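Local coordinates for protein Udp-n-acetylglucosamine pyrophosphorylase (Trypanosoma brucei, PDB 4BQH) that probably catalyses the formation of UDP-N-acetylglucosamine and diphosphate from UTP and N-acetyl-alpha-D-glucosamine 1-phosphate, at residues Q143-F148 / I504-S509; C498-E503 / P532-R537. All coordinates share one frame; numbering follows the deposited sequence.

Contact 1: residues Q143-F148 / I504-S509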
loop_
_atom_site.group_PDB
_atom_site.type_symbol
_atom_site.label_atom_id
_atom_site.label_comp_id
_atom_site.label_asym_id
_atom_site.label_seq_id
_atom_site.Cartn_x
_atom_site.Cartn_y
_atom_site.Cartn_z
ATOM N N GLN A 143 5.988 22.456 1.161
ATOM C CA GLN A 143 5.325 21.991 -0.043
ATOM C C GLN A 143 3.880 21.955 0.358
ATOM O O GLN A 143 3.568 21.565 1.469
ATOM C CB GLN A 143 5.744 20.553 -0.396
ATOM C CG GLN A 143 7.218 20.389 -0.651
ATOM C CD GLN A 143 7.627 18.936 -0.677
ATOM O OE1 GLN A 143 7.573 18.297 -1.722
ATOM N NE2 GLN A 143 8.024 18.408 0.468
ATOM N N ARG A 144 2.975 22.338 -0.509
ATOM C CA ARG A 144 1.591 22.229 -0.058
ATOM C C ARG A 144 0.969 21.192 -0.954
ATOM O O ARG A 144 0.204 21.498 -1.856
ATOM C CB ARG A 144 0.871 23.593 -0.054
ATOM C CG ARG A 144 1.553 24.682 0.778
ATOM C CD ARG A 144 1.751 24.323 2.251
ATOM N N LYS A 145 1.378 19.943 -0.740
ATOM C CA LYS A 145 1.049 18.877 -1.671
ATOM C C LYS A 145 0.220 17.822 -0.965
ATOM O O LYS A 145 0.496 17.493 0.189
ATOM C CB LYS A 145 2.333 18.233 -2.198
ATOM C CG LYS A 145 3.228 19.203 -2.967
ATOM C CD LYS A 145 4.507 18.527 -3.366
ATOM C CE LYS A 145 5.426 19.536 -4.066
ATOM N NZ LYS A 145 6.743 18.885 -4.307
ATOM N N SER A 146 -0.788 17.319 -1.667
ATOM C CA SER A 146 -1.561 16.161 -1.204
ATOM C C SER A 146 -0.697 14.891 -1.124
ATOM O O SER A 146 0.385 14.803 -1.708
ATOM C CB SER A 146 -2.790 15.916 -2.098
ATOM O OG SER A 146 -2.461 15.532 -3.437
ATOM N N LEU A 147 -1.177 13.909 -0.375
ATOM C CA LEU A 147 -0.528 12.613 -0.380
ATOM C C LEU A 147 -0.481 12.020 -1.802
ATOM O O LEU A 147 0.561 11.510 -2.198
ATOM C CB LEU A 147 -1.188 11.665 0.636
ATOM C CG LEU A 147 -1.069 12.122 2.100
ATOM C CD1 LEU A 147 -1.938 11.187 2.936
ATOM C CD2 LEU A 147 0.368 12.110 2.594
ATOM N N PHE A 148 -1.567 12.117 -2.574
ATOM C CA PHE A 148 -1.536 11.659 -3.984
ATOM C C PHE A 148 -0.416 12.347 -4.764
ATOM O O PHE A 148 0.342 11.696 -5.456
ATOM C CB PHE A 148 -2.863 11.883 -4.719
ATOM C CG PHE A 148 -3.905 10.814 -4.488
ATOM C CD1 PHE A 148 -3.583 9.460 -4.590
ATOM C CD2 PHE A 148 -5.243 11.165 -4.267
ATOM C CE1 PHE A 148 -4.566 8.477 -4.417
ATOM C CE2 PHE A 148 -6.237 10.177 -4.102
ATOM C CZ PHE A 148 -5.896 8.830 -4.168
ATOM N N ILE A 504 12.779 18.240 1.501
ATOM C CA ILE A 504 13.244 18.093 0.104
ATOM C C ILE A 504 12.119 17.519 -0.745
ATOM O O ILE A 504 11.582 16.444 -0.441
ATOM C CB ILE A 504 14.489 17.186 0.027
ATOM C CG1 ILE A 504 15.629 17.758 0.890
ATOM C CG2 ILE A 504 14.944 16.982 -1.440
ATOM C CD1 ILE A 504 16.784 16.814 1.139
ATOM N N SER A 505 11.781 18.224 -1.830
ATOM C CA SER A 505 10.794 17.786 -2.792
ATOM C C SER A 505 11.192 16.446 -3.390
ATOM O O SER A 505 12.357 16.237 -3.649
ATOM C CB SER A 505 10.692 18.799 -3.942
ATOM O OG SER A 505 9.775 18.321 -4.900
ATOM N N PRO A 506 10.211 15.546 -3.607
ATOM C CA PRO A 506 10.578 14.294 -4.300
ATOM C C PRO A 506 11.056 14.527 -5.721
ATOM O O PRO A 506 11.774 13.689 -6.252
ATOM C CB PRO A 506 9.283 13.470 -4.299
ATOM C CG PRO A 506 8.369 14.122 -3.332
ATOM C CD PRO A 506 8.809 15.559 -3.157
ATOM N N LEU A 507 10.665 15.643 -6.339
ATOM C CA LEU A 507 11.173 15.974 -7.688
ATOM C C LEU A 507 12.667 16.299 -7.677
ATOM O O LEU A 507 13.353 16.200 -8.716
ATOM C CB LEU A 507 10.340 17.109 -8.317
ATOM C CG LEU A 507 8.882 16.747 -8.614
ATOM C CD1 LEU A 507 8.104 17.919 -9.199
ATOM C CD2 LEU A 507 8.733 15.514 -9.508
ATOM N N VAL A 508 13.192 16.635 -6.503
ATOM C CA VAL A 508 14.642 16.764 -6.317
ATOM C C VAL A 508 15.332 15.453 -5.952
ATOM O O VAL A 508 16.334 15.078 -6.576
ATOM C CB VAL A 508 14.996 17.852 -5.273
ATOM C CG1 VAL A 508 16.495 17.944 -5.071
ATOM C CG2 VAL A 508 14.453 19.190 -5.755
ATOM N N SER A 509 14.805 14.763 -4.942
ATOM C CA SER A 509 15.484 13.588 -4.396
ATOM C C SER A 509 14.481 12.614 -3.836
ATOM O O SER A 509 13.572 13.020 -3.112
ATOM C CB SER A 509 16.398 14.006 -3.250
ATOM O OG SER A 509 17.332 13.011 -2.946
HETATM O O HOH W 1 9.004 15.561 0.539
#

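Contact 2: residues C498-E503 / P532-R537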
loop_
_atom_site.group_PDB
_atom_site.type_symbol
_atom_site.label_atom_id
_atom_site.label_comp_id
_atom_site.label_asym_id
_atom_site.label_seq_id
_atom_site.Cartn_x
_atom_site.Cartn_y
_atom_site.Cartn_z
ATOM N N CYS A 498 22.645 24.303 15.337
ATOM C CA CYS A 498 21.380 25.028 15.337
ATOM C C CYS A 498 20.182 24.098 15.116
ATOM O O CYS A 498 19.050 24.566 14.991
ATOM C CB CYS A 498 21.393 26.151 14.309
ATOM S SG CYS A 498 22.625 27.409 14.696
ATOM N N SER A 499 20.455 22.800 15.047
ATOM C CA SER A 499 19.423 21.776 14.800
ATOM C C SER A 499 18.557 22.105 13.579
ATOM O O SER A 499 17.340 21.909 13.603
ATOM C CB SER A 499 18.522 21.600 16.039
ATOM O OG SER A 499 19.291 21.302 17.179
ATOM N N ILE A 500 19.189 22.604 12.509
ATOM C CA ILE A 500 18.460 22.955 11.287
ATOM C C ILE A 500 17.996 21.668 10.592
ATOM O O ILE A 500 18.740 20.707 10.502
ATOM C CB ILE A 500 19.371 23.734 10.304
ATOM C CG1 ILE A 500 20.023 24.962 10.968
ATOM C CG2 ILE A 500 18.634 24.110 9.017
ATOM C CD1 ILE A 500 19.079 26.023 11.469
ATOM N N LYS A 501 16.765 21.668 10.100
ATOM C CA LYS A 501 16.229 20.524 9.360
ATOM C C LYS A 501 16.196 20.817 7.875
ATOM O O LYS A 501 16.414 21.931 7.471
ATOM C CB LYS A 501 14.807 20.237 9.825
ATOM C CG LYS A 501 14.705 19.988 11.328
ATOM C CD LYS A 501 15.589 18.861 11.816
ATOM C CE LYS A 501 15.500 18.816 13.345
ATOM N NZ LYS A 501 16.609 18.011 13.954
ATOM N N ALA A 502 15.905 19.802 7.073
ATOM C CA ALA A 502 15.667 20.017 5.651
ATOM C C ALA A 502 14.338 19.387 5.237
ATOM O O ALA A 502 13.876 18.397 5.838
ATOM C CB ALA A 502 16.820 19.430 4.838
ATOM N N GLU A 503 13.705 19.986 4.236
ATOM C CA GLU A 503 12.523 19.430 3.604
ATOM C C GLU A 503 12.829 19.417 2.109
ATOM O O GLU A 503 13.127 20.464 1.525
ATOM C CB GLU A 503 11.297 20.300 3.870
ATOM C CG GLU A 503 10.058 19.830 3.128
ATOM C CD GLU A 503 8.859 20.753 3.259
ATOM O OE1 GLU A 503 8.836 21.599 4.192
ATOM O OE2 GLU A 503 7.940 20.621 2.424
ATOM N N PRO A 532 14.681 27.683 10.034
ATOM C CA PRO A 532 14.516 26.442 10.808
ATOM C C PRO A 532 14.572 25.191 9.924
ATOM O O PRO A 532 15.067 24.136 10.338
ATOM C CB PRO A 532 13.097 26.572 11.382
ATOM C CG PRO A 532 12.783 28.030 11.348
ATOM C CD PRO A 532 13.549 28.622 10.197
ATOM N N VAL A 533 14.053 25.321 8.714
ATOM C CA VAL A 533 13.986 24.180 7.779
ATOM C C VAL A 533 14.405 24.664 6.395
ATOM O O VAL A 533 13.735 25.483 5.823
ATOM C CB VAL A 533 12.554 23.609 7.690
ATOM C CG1 VAL A 533 12.543 22.356 6.819
ATOM C CG2 VAL A 533 12.002 23.256 9.068
ATOM N N ILE A 534 15.519 24.147 5.896
ATOM C CA ILE A 534 15.982 24.439 4.530
ATOM C C ILE A 534 15.031 23.722 3.567
ATOM O O ILE A 534 14.821 22.504 3.694
ATOM C CB ILE A 534 17.442 23.953 4.357
ATOM C CG1 ILE A 534 18.402 24.775 5.237
ATOM C CG2 ILE A 534 17.861 23.978 2.881
ATOM C CD1 ILE A 534 18.545 26.211 4.793
ATOM N N PHE A 535 14.428 24.475 2.646
ATOM C CA PHE A 535 13.478 23.935 1.679
ATOM C C PHE A 535 14.178 23.749 0.318
ATOM O O PHE A 535 14.678 24.708 -0.246
ATOM C CB PHE A 535 12.261 24.867 1.593
ATOM C CG PHE A 535 11.166 24.387 0.678
ATOM C CD1 PHE A 535 10.967 23.017 0.443
ATOM C CD2 PHE A 535 10.313 25.295 0.071
ATOM C CE1 PHE A 535 9.962 22.588 -0.413
ATOM C CE2 PHE A 535 9.292 24.868 -0.781
ATOM C CZ PHE A 535 9.125 23.509 -1.029
ATOM N N ILE A 536 14.268 22.509 -0.163
ATOM C CA ILE A 536 14.949 22.223 -1.446
ATOM C C ILE A 536 13.876 21.722 -2.419
ATOM O O ILE A 536 13.224 20.711 -2.162
ATOM C CB ILE A 536 16.119 21.213 -1.291
ATOM C CG1 ILE A 536 17.115 21.660 -0.203
ATOM C CG2 ILE A 536 16.824 20.987 -2.643
ATOM C CD1 ILE A 536 18.294 20.742 0.008
ATOM N N ARG A 537 13.675 22.454 -3.518
ATOM C CA ARG A 537 12.650 22.125 -4.519
ATOM C C ARG A 537 13.159 22.481 -5.907
ATOM O O ARG A 537 14.138 23.235 -6.027
ATOM C CB ARG A 537 11.272 22.767 -4.227
ATOM C CG ARG A 537 11.158 24.278 -4.412
ATOM C CD ARG A 537 11.983 25.001 -3.361
ATOM N NE ARG A 537 11.666 26.424 -3.288
ATOM C CZ ARG A 537 12.171 27.268 -2.387
ATOM N NH1 ARG A 537 13.035 26.852 -1.459
ATOM N NH2 ARG A 537 11.802 28.540 -2.418
HETATM O O HOH W 2 15.080 23.694 12.966
#

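Contact 1: residues Q143-F148 / I504-S509
Gln143 and Lys145 bring their polar ends together against the bend at Ser505 and Pro506, and the closest packing lies there. The carboxamide oxygen does the touching: Gln143 OE1 is 3.3 Å from Pro506 CD and 3.4 Å from Ser505 CA, the Gln143 side chain meeting the proline ring from the opposite direction. The same oxygen accepts a hydrogen bond from the ammonium of its own segment, Lys145 NZ to Gln143 OE1 at 2.8 Å. This bond lies in the carbonyl plane, on a lone pair, with a C=O...N angle of 134°, which fixes the rotation of the amide. Lys145 delivers its charge with a chain fully extended beyond CG (chi3 -177°), which sets NZ 3.1 Å from Ser505 OG. Salt bridges to Glu153 and Glu541 pair with that buried charge and would be expected to stabilise it, while Ser505 OG bonds to Glu541 as well.

Across to Ile504 the fit is looser. Gln143 NE2, which also bonds to Glu503, stays 4.2 Å from Ile504 O, and a water fills the step, accepting from Gln143 NE2 at 3.0 Å and donating to Ile504 O at 2.9 Å.

The segments bury about 136 Å² between them. The nearest direct touches set the amide oxygen against carbons, and the water bridges the rest. Ser505 OG also accepts from Leu507 N, two residues on, which defines an ST turn; facing it, Gln143 to Ser146 lead into helix 147-166, with Ser146 at its N-cap.

Contact 2: residues C498-E503 / P532-R537
Glu503 and Ile534 join backbone to backbone, Glu503 N donating to Ile534 O at 2.8 Å, in the middle of a parallel two-strand ladder. The other rungs are Lys501 N to Pro532 O at 3.0 Å, Ile534 N to Lys501 O at 2.9 Å and Ile536 N to Glu503 O at 2.9 Å. Lys501 and Glu503 thus each use both N and O, while Ala502 is skipped, the pattern of parallel pairing; the segment directions differ by 25°.

The side chain of Glu503 runs along the partner strand's residues. Its CB rests 3.8 Å from Val533 CG1. CG stands anti to the backbone N (chi1 175°), and the extended chain beyond it carries the carboxylate alongside Phe535, the two groups pointing the same way with their planes 39° apart. Glu503 CD comes within 4.2 Å of Phe535 CD1, and at the tip Glu503 OE2 lies 4.0 Å from Phe535 CE1. Both oxygens are buried but satisfied: OE1 accepts from Gln142 N, OE2 from Gln143 NE2. The Phe535 ring in turn presents its edge to the main chain, with CD1 3.5 Å from Glu503 O, and Arg537 CD lies over one of its faces toward the rim.

Ala502 and Ile534 occupy the reverse face, where Ile500 CG2 also touches Ile534 CG1. Helix 519-528 packs on Ile534 through Val522 and Gln525 and on Ile500 through Leu526. That helix links the strands, completing a beta-alpha-beta unit of 501-504, 519-528 and 533-536, while helix 448-471 adds Leu463 beside Ala502, Thr460 beside Lys501 and Leu456 beside Glu503.

Contacts 1 and 2 lie with centres 14 Å apart on the same side of the chain's centre, and segment 498-503 of contact 2 continues directly into segment 504-509 of contact 1. A probable hydrogen bond from Ser505 N to Ile536 O, 2.9 Å, carries the strand pairing past Glu503. Packing adds a second tie, Gln143 CG to Phe535 CE1 at 3.5 Å, and Val508 CG2 reaches Arg537 C at 3.5 Å. Contact 1 joins the loop after strand 501-504 to the loop that leads into helix 147-166. The inhibitor pocket draws its residues from between 48 and 401, so neither contact 2 nor segment 504-509 contributes to it.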